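Local coordinates for protein 4-alpha-glucanotransferase (Corynebacterium glutamicum, PDB 5B68) that is an amylomaltase, or disproportionating enzyme, of the TIM-barrel clan that also carries an N-terminal beta-sandwich domain, at residues V99-E104 against H144-K149; A409-P414 against L468-R473. One frame throughout, in Å; residues are numbered along the deposited sequence.

Both contacts are antiparallel strand pairs, and together they illustrate how one backbone pattern can serve very different surroundings. Interaction 1 lies in the N-terminal beta-sandwich domain, its centre about 31 Å from the centre of the chain, and is only partly buried. Interaction 2 belongs to a small four-stranded sheet of the glucanotransferase part, its centre about 17 Å from the centre of the chain, and is almost wholly buried. The two do not touch: their centres are 36 Å apart and their nearest atoms about 24 Å. A sulfate ion lies about 5 Å from the side chain of K145 in interaction 1, and a glycerol about 6 Å from that of L468 in interaction 2; both are probably from the crystallisation liquor.

Interaction 1. Residues V99-E104 against H144-K149; sequences VHIELE and HKLHLK
H100 with H147 and E102 with K145 form the two hydrogen-bonded pairs of an antiparallel ladder, each trading a bond in both directions. The straightest runs from H147 N to H100 O, 2.8 Å long with 171° at the hydrogen. At the non-hydrogen-bonded pairs, V99-L148 and I101-L146, alpha hydrogens lean on the same carbonyls: V99 CA lies 3.2 Å from H147 O. That oxygen also takes the H100 amide and a water hydrogen, and the water sits in the plane of the H100 ring, 2.7 Å from its ND1.

Past E102 the ladder hands over to a side chain, for E104 N donates to H144 ND1 at 2.9 Å. The far nitrogen of the ring, NE2, is bonded to P140 O, and L103 CD2 rests squarely over one face, 3.5 Å from the centroid of the H144 ring, in a CH-pi contact. The carboxylate of E104 turns elsewhere, to W143 N.

The other two imidazoles are offset so far that little of one lies over the other. Their planes lie within 16° of each other, but the centroids of H100 and H147 are 5.1 Å apart, and it is H147 CB that covers a face of the H100 ring. A chi1 of 73° wedges H100 CG between its own N and carbonyl carbon, bringing the ring across to H147. E102 CB meets the edge of the H147 ring.

Apolar contacts take the opposite face. L146 CD2 packs 3.6 Å from I101 CG1 and also touches V99 CG1, while V99 meets L148; F87, V89 and V111 extend this layer into the sandwich.

Chemically, an ND1 that accepts and an NE2 bonded to a carbonyl are consistent with a neutral H144 protonated on NE2, its rotation fixed by two bonds where the regular pairing ends.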
ATOM      1  N   VAL A  99     -22.665 -28.828 -11.011  1.00 22.59           N
ATOM      2  CA  VAL A  99     -21.547 -27.913 -10.651  1.00 22.39           C
ATOM      3  C   VAL A  99     -20.299 -28.368 -11.396  1.00 22.81           C
ATOM      4  O   VAL A  99     -20.027 -29.554 -11.498  1.00 23.78           O
ATOM      5  CB  VAL A  99     -21.253 -27.882  -9.126  1.00 22.23           C
ATOM      6  CG1 VAL A  99     -20.105 -26.890  -8.798  1.00 22.00           C
ATOM      7  CG2 VAL A  99     -22.504 -27.541  -8.326  1.00 22.87           C
ATOM      8  N   HIS A 100     -19.566 -27.422 -11.973  1.00 22.10           N
ATOM      9  CA  HIS A 100     -18.236 -27.716 -12.489  1.00 21.70           C
ATOM     10  C   HIS A 100     -17.328 -26.478 -12.323  1.00 20.53           C
ATOM     11  O   HIS A 100     -17.806 -25.424 -11.918  1.00 20.64           O
ATOM     12  CB  HIS A 100     -18.289 -28.182 -13.947  1.00 21.72           C
ATOM     13  CG  HIS A 100     -18.578 -27.099 -14.914  1.00 22.09           C
ATOM     14  ND1 HIS A 100     -19.856 -26.635 -15.185  1.00 23.28           N
ATOM     15  CD2 HIS A 100     -17.750 -26.404 -15.720  1.00 23.07           C
ATOM     16  CE1 HIS A 100     -19.774 -25.656 -16.065  1.00 21.90           C
ATOM     17  NE2 HIS A 100     -18.513 -25.501 -16.404  1.00 22.59           N
ATOM     18  N   ILE A 101     -16.043 -26.716 -12.599  1.00 20.63           N
ATOM     19  CA  ILE A 101     -15.027 -25.705 -12.561  1.00 23.25           C
ATOM     20  C   ILE A 101     -14.558 -25.363 -13.963  1.00 23.68           C
ATOM     21  O   ILE A 101     -14.266 -26.262 -14.779  1.00 23.71           O
ATOM     22  CB  ILE A 101     -13.842 -26.209 -11.700  1.00 24.45           C
ATOM     23  CG1 ILE A 101     -14.269 -26.458 -10.257  1.00 22.82           C
ATOM     24  CG2 ILE A 101     -12.638 -25.252 -11.820  1.00 26.34           C
ATOM     25  CD1 ILE A 101     -13.242 -27.261  -9.495  1.00 19.70           C
ATOM     26  N   GLU A 102     -14.371 -24.067 -14.247  1.00 20.43           N
ATOM     27  CA  GLU A 102     -13.668 -23.626 -15.441  1.00 22.32           C
ATOM     28  C   GLU A 102     -12.418 -22.937 -14.932  1.00 23.37           C
ATOM     29  O   GLU A 102     -12.494 -21.970 -14.228  1.00 21.42           O
ATOM     30  CB  GLU A 102     -14.542 -22.682 -16.290  1.00 27.76           C
ATOM     31  CG  GLU A 102     -13.676 -22.106 -17.424  1.00 36.29           C
ATOM     32  CD  GLU A 102     -14.384 -21.696 -18.706  1.00 48.29           C
ATOM     33  OE1 GLU A 102     -13.945 -20.659 -19.268  1.00 47.26           O
ATOM     34  OE2 GLU A 102     -15.306 -22.442 -19.186  1.00 50.64           O
ATOM     35  N   LEU A 103     -11.267 -23.497 -15.255  1.00 23.86           N
ATOM     36  CA  LEU A 103      -9.997 -22.887 -14.881  1.00 23.91           C
ATOM     37  C   LEU A 103      -9.734 -21.606 -15.664  1.00 23.67           C
ATOM     38  O   LEU A 103     -10.356 -21.297 -16.703  1.00 22.87           O
ATOM     39  CB  LEU A 103      -8.870 -23.879 -15.061  1.00 21.87           C
ATOM     40  CG  LEU A 103      -8.920 -25.128 -14.229  1.00 23.51           C
ATOM     41  CD1 LEU A 103      -7.676 -25.937 -14.554  1.00 27.08           C
ATOM     42  CD2 LEU A 103      -9.004 -24.876 -12.733  1.00 23.28           C
ATOM     43  N   GLU A 104      -8.786 -20.842 -15.164  1.00 22.70           N
ATOM     44  CA  GLU A 104      -8.359 -19.592 -15.753  1.00 24.76           C
ATOM     45  C   GLU A 104      -7.971 -19.774 -17.239  1.00 24.57           C
ATOM     46  O   GLU A 104      -8.235 -18.899 -18.042  1.00 24.10           O
ATOM     47  CB  GLU A 104      -7.151 -19.041 -14.970  1.00 24.14           C
ATOM     48  CG  GLU A 104      -6.787 -17.622 -15.395  1.00 25.63           C
ATOM     49  CD  GLU A 104      -5.749 -16.958 -14.458  1.00 26.88           C
ATOM     50  OE1 GLU A 104      -5.272 -15.893 -14.839  1.00 33.88           O
ATOM     51  OE2 GLU A 104      -5.352 -17.510 -13.434  1.00 23.56           O
ATOM     52  N   HIS A 144      -9.916 -19.007 -11.193  1.00 18.02           N
ATOM     53  CA  HIS A 144     -10.873 -19.926 -11.777  1.00 18.71           C
ATOM     54  C   HIS A 144     -12.321 -19.550 -11.466  1.00 21.28           C
ATOM     55  O   HIS A 144     -12.577 -18.542 -10.852  1.00 19.89           O
ATOM     56  CB  HIS A 144     -10.571 -21.344 -11.312  1.00 19.52           C
ATOM     57  CG  HIS A 144      -9.113 -21.661 -11.293  1.00 20.41           C
ATOM     58  ND1 HIS A 144      -8.276 -21.339 -12.331  1.00 20.37           N
ATOM     59  CD2 HIS A 144      -8.331 -22.208 -10.340  1.00 21.67           C
ATOM     60  CE1 HIS A 144      -7.051 -21.713 -12.037  1.00 21.34           C
ATOM     61  NE2 HIS A 144      -7.054 -22.237 -10.830  1.00 21.84           N
ATOM     62  N   LYS A 145     -13.250 -20.361 -11.949  1.00 19.90           N
ATOM     63  CA  LYS A 145     -14.647 -20.158 -11.666  1.00 21.69           C
ATOM     64  C   LYS A 145     -15.379 -21.444 -11.328  1.00 22.45           C
ATOM     65  O   LYS A 145     -15.099 -22.471 -11.893  1.00 22.44           O
ATOM     66  CB  LYS A 145     -15.323 -19.520 -12.865  1.00 26.65           C
ATOM     67  CG  LYS A 145     -14.949 -18.072 -13.087  1.00 30.91           C
ATOM     68  CD  LYS A 145     -16.061 -17.356 -13.810  1.00 35.24           C
ATOM     69  CE  LYS A 145     -15.692 -15.930 -14.147  1.00 40.96           C
ATOM     70  NZ  LYS A 145     -16.555 -15.432 -15.246  1.00 42.14           N
ATOM     71  N   LEU A 146     -16.341 -21.337 -10.427  1.00 20.15           N
ATOM     72  CA  LEU A 146     -17.303 -22.379 -10.194  1.00 20.56           C
ATOM     73  C   LEU A 146     -18.578 -22.001 -10.928  1.00 19.81           C
ATOM     74  O   LEU A 146     -19.018 -20.884 -10.893  1.00 18.79           O
ATOM     75  CB  LEU A 146     -17.595 -22.564  -8.715  1.00 20.21           C
ATOM     76  CG  LEU A 146     -16.630 -23.412  -7.911  1.00 19.84           C
ATOM     77  CD1 LEU A 146     -16.728 -23.113  -6.431  1.00 19.81           C
ATOM     78  CD2 LEU A 146     -16.823 -24.888  -8.191  1.00 18.87           C
ATOM     79  N   HIS A 147     -19.140 -22.967 -11.619  1.00 20.94           N
ATOM     80  CA  HIS A 147     -20.389 -22.755 -12.356  1.00 19.97           C
ATOM     81  C   HIS A 147     -21.488 -23.722 -11.926  1.00 20.02           C
ATOM     82  O   HIS A 147     -21.246 -24.953 -11.821  1.00 20.61           O
ATOM     83  CB  HIS A 147     -20.139 -23.033 -13.807  1.00 21.17           C
ATOM     84  CG  HIS A 147     -19.324 -22.020 -14.495  1.00 23.45           C
ATOM     85  ND1 HIS A 147     -19.866 -20.854 -14.966  1.00 23.66           N
ATOM     86  CD2 HIS A 147     -18.028 -22.008 -14.866  1.00 26.91           C
ATOM     87  CE1 HIS A 147     -18.936 -20.153 -15.577  1.00 26.35           C
ATOM     88  NE2 HIS A 147     -17.815 -20.829 -15.544  1.00 28.08           N
ATOM     89  N   LEU A 148     -22.691 -23.196 -11.727  1.00 19.97           N
ATOM     90  CA  LEU A 148     -23.837 -23.974 -11.291  1.00 21.71           C
ATOM     91  C   LEU A 148     -24.951 -23.834 -12.325  1.00 24.14           C
ATOM     92  O   LEU A 148     -25.320 -22.721 -12.731  1.00 21.82           O
ATOM     93  CB  LEU A 148     -24.332 -23.508  -9.954  1.00 21.08           C
ATOM     94  CG  LEU A 148     -25.722 -23.906  -9.459  1.00 20.62           C
ATOM     95  CD1 LEU A 148     -25.641 -25.401  -9.236  1.00 20.47           C
ATOM     96  CD2 LEU A 148     -26.288 -23.215  -8.230  1.00 23.14           C
ATOM     97  N   LYS A 149     -25.491 -25.001 -12.724  1.00 24.31           N
ATOM     98  CA  LYS A 149     -26.716 -25.038 -13.552  1.00 27.34           C
ATOM     99  C   LYS A 149     -27.773 -25.839 -12.807  1.00 22.57           C
ATOM    100  O   LYS A 149     -27.509 -26.933 -12.299  1.00 22.91           O
ATOM    101  CB  LYS A 149     -26.468 -25.580 -14.964  1.00 29.54           C
ATOM    102  CG  LYS A 149     -27.694 -25.514 -15.850  1.00 34.77           C
ATOM    103  CD  LYS A 149     -27.326 -25.772 -17.313  1.00 40.78           C
ATOM    104  CE  LYS A 149     -28.554 -25.762 -18.203  1.00 40.66           C
ATOM    105  NZ  LYS A 149     -29.448 -26.888 -17.778  1.00 43.97           N
TER
HETATM  106  O   HOH W   1     -22.386 -26.671 -14.278  1.00 31.54           O

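Interaction 2. Residues A409-P414 against L468-R473; sequences ASVGAP and LFVMPR
P414 lies over one face of the F469 ring, closing the end of this strand pair. Its CB is 3.9 Å from the F469 ring centroid in a CH-pi contact, and its N stands 3.6 Å above the ring plane, offset toward the rim on the CD2 side. F469 CG is anti to its backbone N (chi1 -169°), which places the ring against A413 and P414 of the other segment.

Between the main chains, S410 and M471 form a full hydrogen-bonded pair, S410 N reaching M471 O at 2.8 Å and M471 N answering to S410 O. G412 N likewise donates to F469 O at 2.8 Å, but the return link is made through water: the molecule gives a hydrogen to G412 O at 2.8 Å and accepts one from F469 N. Beside this, M471 CE comes within 4.0 Å of G412 CA. On the other face V411 meets V470 and the methyls of L468.

At the far end R473 bends at chi3 (-83°) and lays its guanidinium against S410, whose CB sits 3.7 Å above the plane, over its centre. R473 NH2 makes a weak bond to A409 O, 3.0 Å long but only 127° at the hydrogen. Outside the two segments the same group is also held by P407 O, at NE, and by S426 O, at NH2. S410 OG in turn is held by D424, while Y20 and Y482 approach F469 edge-to-face.

These two strands are the middle pair of a four-stranded antiparallel sheet: strand 423-424 continues it beyond 409-413, and strand 481-484 beyond 467-472. Helix 32-41 packs on strand 467-472, with I38 touching V470 and P472, thereby joining the N-terminal region of the chain to this sheet.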
ATOM      1  N   ALA A 409     -18.522   4.752   6.144  1.00 24.02           N
ATOM      2  CA  ALA A 409     -17.540   4.516   7.193  1.00 23.01           C
ATOM      3  C   ALA A 409     -16.219   5.121   6.699  1.00 22.89           C
ATOM      4  O   ALA A 409     -15.962   5.280   5.471  1.00 22.39           O
ATOM      5  CB  ALA A 409     -17.367   3.004   7.474  1.00 25.13           C
ATOM      6  N   SER A 410     -15.364   5.406   7.663  1.00 22.06           N
ATOM      7  CA  SER A 410     -14.087   5.995   7.393  1.00 21.53           C
ATOM      8  C   SER A 410     -13.033   5.187   8.177  1.00 21.88           C
ATOM      9  O   SER A 410     -13.202   4.897   9.363  1.00 23.06           O
ATOM     10  CB  SER A 410     -14.131   7.513   7.769  1.00 24.13           C
ATOM     11  OG  SER A 410     -12.943   8.105   7.321  1.00 28.37           O
ATOM     12  N   VAL A 411     -11.957   4.850   7.539  1.00 20.02           N
ATOM     13  CA  VAL A 411     -10.844   4.050   8.133  1.00 20.45           C
ATOM     14  C   VAL A 411      -9.925   4.879   9.004  1.00 22.80           C
ATOM     15  O   VAL A 411      -9.604   6.000   8.672  1.00 24.20           O
ATOM     16  CB  VAL A 411      -9.980   3.355   7.061  1.00 20.46           C
ATOM     17  CG1 VAL A 411      -8.864   2.531   7.701  1.00 21.49           C
ATOM     18  CG2 VAL A 411     -10.817   2.450   6.210  1.00 20.94           C
ATOM     19  N   GLY A 412      -9.481   4.285  10.110  1.00 23.37           N
ATOM     20  CA  GLY A 412      -8.526   4.993  10.959  1.00 24.98           C
ATOM     21  C   GLY A 412      -7.902   4.116  11.993  1.00 25.88           C
ATOM     22  O   GLY A 412      -7.586   2.953  11.729  1.00 24.68           O
ATOM     23  N   ALA A 413      -7.727   4.677  13.178  1.00 25.17           N
ATOM     24  CA  ALA A 413      -7.016   4.000  14.250  1.00 27.73           C
ATOM     25  C   ALA A 413      -7.597   4.398  15.630  1.00 27.58           C
ATOM     26  O   ALA A 413      -8.019   5.522  15.827  1.00 28.75           O
ATOM     27  CB  ALA A 413      -5.575   4.366  14.142  1.00 27.77           C
ATOM     28  N   PRO A 414      -7.723   3.433  16.562  1.00 28.32           N
ATOM     29  CA  PRO A 414      -8.362   3.821  17.809  1.00 29.09           C
ATOM     30  C   PRO A 414      -7.349   4.666  18.609  1.00 33.29           C
ATOM     31  O   PRO A 414      -6.145   4.647  18.277  1.00 33.31           O
ATOM     32  CB  PRO A 414      -8.634   2.502  18.539  1.00 28.43           C
ATOM     33  CG  PRO A 414      -7.690   1.522  17.921  1.00 29.26           C
ATOM     34  CD  PRO A 414      -7.358   2.015  16.523  1.00 30.55           C
ATOM     35  N   LEU A 468     -10.256  -3.771   9.855  1.00 19.81           N
ATOM     36  CA  LEU A 468      -9.958  -2.344   9.840  1.00 20.89           C
ATOM     37  C   LEU A 468     -10.694  -1.722  10.960  1.00 19.26           C
ATOM     38  O   LEU A 468     -11.849  -2.055  11.186  1.00 22.63           O
ATOM     39  CB  LEU A 468     -10.411  -1.692   8.535  1.00 21.29           C
ATOM     40  CG  LEU A 468      -9.500  -2.016   7.326  1.00 21.64           C
ATOM     41  CD1 LEU A 468     -10.162  -1.526   6.043  1.00 23.64           C
ATOM     42  CD2 LEU A 468      -8.096  -1.474   7.464  1.00 21.00           C
ATOM     43  N   PHE A 469     -10.093  -0.742  11.582  1.00 20.71           N
ATOM     44  CA  PHE A 469     -10.804   0.169  12.472  1.00 20.93           C
ATOM     45  C   PHE A 469     -11.478   1.235  11.681  1.00 20.65           C
ATOM     46  O   PHE A 469     -10.811   1.919  10.941  1.00 20.91           O
ATOM     47  CB  PHE A 469      -9.842   0.788  13.469  1.00 23.05           C
ATOM     48  CG  PHE A 469     -10.524   1.509  14.569  1.00 24.45           C
ATOM     49  CD1 PHE A 469     -11.109   0.814  15.627  1.00 26.05           C
ATOM     50  CD2 PHE A 469     -10.631   2.880  14.536  1.00 25.03           C
ATOM     51  CE1 PHE A 469     -11.783   1.503  16.636  1.00 29.05           C
ATOM     52  CE2 PHE A 469     -11.310   3.571  15.535  1.00 26.10           C
ATOM     53  CZ  PHE A 469     -11.877   2.897  16.582  1.00 25.91           C
ATOM     54  N   VAL A 470     -12.791   1.339  11.824  1.00 21.16           N
ATOM     55  CA  VAL A 470     -13.612   2.278  11.075  1.00 21.96           C
ATOM     56  C   VAL A 470     -14.522   3.052  12.018  1.00 23.71           C
ATOM     57  O   VAL A 470     -14.981   2.504  13.039  1.00 22.72           O
ATOM     58  CB  VAL A 470     -14.505   1.551  10.005  1.00 22.28           C
ATOM     59  CG1 VAL A 470     -13.626   0.914   8.952  1.00 23.27           C
ATOM     60  CG2 VAL A 470     -15.389   0.487  10.605  1.00 22.63           C
ATOM     61  N   MET A 471     -14.895   4.257  11.596  1.00 23.64           N
ATOM     62  CA  MET A 471     -15.820   5.079  12.340  1.00 26.05           C
ATOM     63  C   MET A 471     -16.864   5.592  11.387  1.00 23.70           C
ATOM     64  O   MET A 471     -16.611   5.678  10.202  1.00 24.15           O
ATOM     65  CB  MET A 471     -15.043   6.236  12.975  1.00 25.76           C
ATOM     66  CG  MET A 471     -14.468   7.179  11.925  1.00 28.14           C
ATOM     67  SD  MET A 471     -12.981   8.017  12.471  1.00 28.68           S
ATOM     68  CE  MET A 471     -11.888   6.589  12.418  1.00 30.79           C
ATOM     69  N   PRO A 472     -18.099   5.859  11.871  1.00 22.95           N
ATOM     70  CA  PRO A 472     -19.070   6.486  10.968  1.00 24.20           C
ATOM     71  C   PRO A 472     -18.455   7.764  10.417  1.00 24.11           C
ATOM     72  O   PRO A 472     -17.735   8.471  11.132  1.00 26.60           O
ATOM     73  CB  PRO A 472     -20.238   6.800  11.896  1.00 24.27           C
ATOM     74  CG  PRO A 472     -20.125   5.830  12.989  1.00 24.37           C
ATOM     75  CD  PRO A 472     -18.670   5.597  13.216  1.00 22.75           C
ATOM     76  N   ARG A 473     -18.691   8.037   9.156  1.00 25.41           N
ATOM     77  CA  ARG A 473     -17.973   9.096   8.517  1.00 26.95           C
ATOM     78  C   ARG A 473     -18.297  10.404   9.232  1.00 31.74           C
ATOM     79  O   ARG A 473     -19.422  10.644   9.589  1.00 30.24           O
ATOM     80  CB  ARG A 473     -18.331   9.160   7.039  1.00 27.80           C
ATOM     81  CG  ARG A 473     -17.392  10.019   6.230  1.00 30.50           C
ATOM     82  CD  ARG A 473     -17.440   9.682   4.761  1.00 29.71           C
ATOM     83  NE  ARG A 473     -16.603   8.546   4.431  1.00 26.65           N
ATOM     84  CZ  ARG A 473     -15.290   8.603   4.309  1.00 29.00           C
ATOM     85  NH1 ARG A 473     -14.658   9.741   4.495  1.00 25.52           N
ATOM     86  NH2 ARG A 473     -14.613   7.520   4.001  1.00 24.35           N
TER
HETATM   87  O   HOH W   2      -7.589   0.379  10.672  1.00 27.37           O